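Side-chain contact in endoglucanase, glycoside hydrolase family 5 protein (Cytophaga hutchinsonii, PDB 5IHS), which probably hydrolyses internal beta-1,4-glucosidic bonds of cellulose as an endoglucanase with a TIM-barrel fold: residues 165-168 and 169-173. Sequence-based numbering, arbitrary orientation.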
ATOM      1  N   THR A 165       4.033  -8.636 -18.224  1.00  8.35           N
ATOM      2  CA  THR A 165       3.271  -7.412 -18.465  1.00  8.68           C
ATOM      3  C   THR A 165       4.228  -6.237 -18.680  1.00  8.64           C
ATOM      4  O   THR A 165       4.850  -5.752 -17.733  1.00  9.27           O
ATOM      5  CB  THR A 165       2.333  -7.148 -17.286  1.00  9.74           C
ATOM      6  OG1 THR A 165       1.671  -8.356 -16.882  1.00 11.56           O
ATOM      7  CG2 THR A 165       1.306  -6.094 -17.648  1.00 10.10           C
ATOM      8  N   SER A 166       4.343  -5.781 -19.927  1.00  9.69           N
ATOM      9  CA  SER A 166       5.334  -4.769 -20.286  1.00 10.25           C
ATOM     10  C   SER A 166       4.992  -3.399 -19.703  1.00  8.94           C
ATOM     11  O   SER A 166       3.837  -2.958 -19.763  1.00  9.57           O
ATOM     12  CB  SER A 166       5.382  -4.649 -21.815  1.00 12.66           C
ATOM     13  OG  SER A 166       5.953  -3.432 -22.260  1.00 15.11           O
ATOM     14  N   TRP A 167       6.016  -2.700 -19.195  1.00  8.41           N
ATOM     15  CA  TRP A 167       5.844  -1.312 -18.773  1.00  8.37           C
ATOM     16  C   TRP A 167       5.414  -0.429 -19.944  1.00  8.56           C
ATOM     17  O   TRP A 167       4.377   0.247 -19.893  1.00  8.85           O
ATOM     18  CB  TRP A 167       7.130  -0.776 -18.121  1.00  8.24           C
ATOM     19  CG  TRP A 167       7.004   0.680 -17.784  1.00  8.34           C
ATOM     20  CD1 TRP A 167       7.519   1.730 -18.477  1.00  9.03           C
ATOM     21  CD2 TRP A 167       6.252   1.249 -16.698  1.00  7.85           C
ATOM     22  NE1 TRP A 167       7.143   2.916 -17.897  1.00  9.03           N
ATOM     23  CE2 TRP A 167       6.366   2.648 -16.801  1.00  7.91           C
ATOM     24  CE3 TRP A 167       5.505   0.710 -15.639  1.00  7.88           C
ATOM     25  CZ2 TRP A 167       5.756   3.517 -15.897  1.00  8.77           C
ATOM     26  CZ3 TRP A 167       4.895   1.585 -14.742  1.00  8.21           C
ATOM     27  CH2 TRP A 167       5.023   2.961 -14.880  1.00  8.44           C
ATOM     28  N   ASN A 168       6.206  -0.411 -21.021  1.00  9.60           N
ATOM     29  CA  ASN A 168       5.951   0.550 -22.095  1.00 10.78           C
ATOM     30  C   ASN A 168       4.649   0.260 -22.838  1.00 11.74           C
ATOM     31  O   ASN A 168       3.945   1.189 -23.260  1.00 12.81           O
ATOM     32  CB  ASN A 168       7.110   0.553 -23.095  1.00 11.95           C
ATOM     33  CG  ASN A 168       8.365   1.221 -22.556  1.00 13.52           C
ATOM     34  OD1 ASN A 168       8.326   2.011 -21.609  1.00 14.29           O
ATOM     35  ND2 ASN A 168       9.493   0.921 -23.185  1.00 15.36           N
ATOM     36  N   LYS A 169       4.323  -1.015 -23.043  1.00 12.21           N
ATOM     37  CA  LYS A 169       3.186  -1.380 -23.881  1.00 13.68           C
ATOM     38  C   LYS A 169       1.893  -1.610 -23.108  1.00 12.30           C
ATOM     39  O   LYS A 169       0.811  -1.376 -23.662  1.00 13.96           O
ATOM     40  CB  LYS A 169       3.512  -2.639 -24.682  1.00 17.05           C
ATOM     41  CG  LYS A 169       4.607  -2.440 -25.707  1.00 21.93           C
ATOM     42  CD  LYS A 169       4.865  -3.724 -26.486  1.00 26.11           C
ATOM     43  CE  LYS A 169       5.934  -3.534 -27.552  1.00 29.14           C
ATOM     44  NZ  LYS A 169       7.288  -3.886 -27.054  1.00 31.00           N
ATOM     45  N   ASP A 170       1.963  -2.091 -21.860  1.00 11.11           N
ATOM     46  CA  ASP A 170       0.772  -2.489 -21.103  1.00 10.89           C
ATOM     47  C   ASP A 170       0.538  -1.613 -19.880  1.00  9.70           C
ATOM     48  O   ASP A 170      -0.547  -1.032 -19.738  1.00 10.62           O
ATOM     49  CB  ASP A 170       0.882  -3.950 -20.631  1.00 13.09           C
ATOM     50  CG  ASP A 170       0.980  -4.928 -21.750  1.00 16.45           C
ATOM     51  OD1 ASP A 170       0.197  -4.793 -22.706  1.00 18.02           O
ATOM     52  OD2 ASP A 170       1.834  -5.843 -21.650  1.00 17.26           O
ATOM     53  N   ILE A 171       1.512  -1.529 -18.972  1.00  8.50           N
ATOM     54  CA  ILE A 171       1.262  -0.889 -17.685  1.00  8.24           C
ATOM     55  C   ILE A 171       1.110   0.613 -17.857  1.00  8.26           C
ATOM     56  O   ILE A 171       0.161   1.222 -17.339  1.00  8.42           O
ATOM     57  CB  ILE A 171       2.375  -1.197 -16.667  1.00  8.25           C
ATOM     58  CG1 ILE A 171       2.634  -2.701 -16.502  1.00  8.22           C
ATOM     59  CG2 ILE A 171       2.020  -0.543 -15.334  1.00  8.76           C
ATOM     60  CD1 ILE A 171       3.933  -3.031 -15.765  1.00  8.35           C
ATOM     61  N   LYS A 172       2.086   1.246 -18.513  1.00  8.25           N
ATOM     62  CA  LYS A 172       2.077   2.707 -18.591  1.00  8.84           C
ATOM     63  C   LYS A 172       0.831   3.228 -19.289  1.00  9.08           C
ATOM     64  O   LYS A 172       0.179   4.140 -18.746  1.00  9.19           O
ATOM     65  CB  LYS A 172       3.379   3.237 -19.207  1.00  9.48           C
ATOM     66  CG  LYS A 172       3.498   4.744 -19.091  1.00 10.18           C
ATOM     67  CD  LYS A 172       4.761   5.310 -19.734  1.00 11.10           C
ATOM     68  CE  LYS A 172       4.887   6.786 -19.417  1.00 13.76           C
ATOM     69  NZ  LYS A 172       5.758   7.514 -20.347  1.00 15.94           N
ATOM     70  N   PRO A 173       0.438   2.718 -20.466  1.00  9.75           N
ATOM     71  CA  PRO A 173      -0.799   3.224 -21.090  1.00 10.09           C
ATOM     72  C   PRO A 173      -2.034   2.987 -20.236  1.00  9.62           C
ATOM     73  O   PRO A 173      -2.906   3.864 -20.158  1.00  9.95           O
ATOM     74  CB  PRO A 173      -0.853   2.481 -22.435  1.00 11.92           C
ATOM     75  CG  PRO A 173       0.527   2.042 -22.690  1.00 11.84           C
ATOM     76  CD  PRO A 173       1.152   1.782 -21.356  1.00 10.28           C
TER
HETATM   77  O   HOH W   1       7.799  -5.487 -24.361  1.00 25.44           O
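Ser166 and Lys169 meet in a capping bond: with OG anti to the backbone N (chi1 160°), the hydroxyl accepts from Lys169 N at 3.0 Å and 164°. One residue further on, Asp170 OD2 accepts from Ser166 N at 3.0 Å, on the anti side of its carboxylate, so Ser166 is held through both hydroxyl and amide. The backbone bonds show a wider turn: Ile171 N and Lys172 N each reach back five residues. Ser166 O accepts twice, from Ile171 N at 2.8 Å in the carbonyl plane and from Asp170 N, which sits 38° above that plane; Lys172 N donates to Trp167 O at 2.9 Å. Apolar contacts centre on the indole. Lys172 CB lies over one face, 4.1 Å from the centroid of the five-membered ring of Trp167, a CH-pi contact, while Ile171 CG2 reaches Trp167 CZ3 at 3.6 Å. Beyond the segments, Trp167 NE1 and Lys172 NZ both bond to Asn208, and Val193 touches the indole. An alanine in place of Trp167 would probably leave Asn208 O without its indole donor and open a gap beside Ile171 and Lys172. Ser166 is thus the N-cap of helix 167-185, which has a pi-type turn at 169-171 near its start, in the beta-alpha-beta unit between barrel strands 153-156 and 191-193.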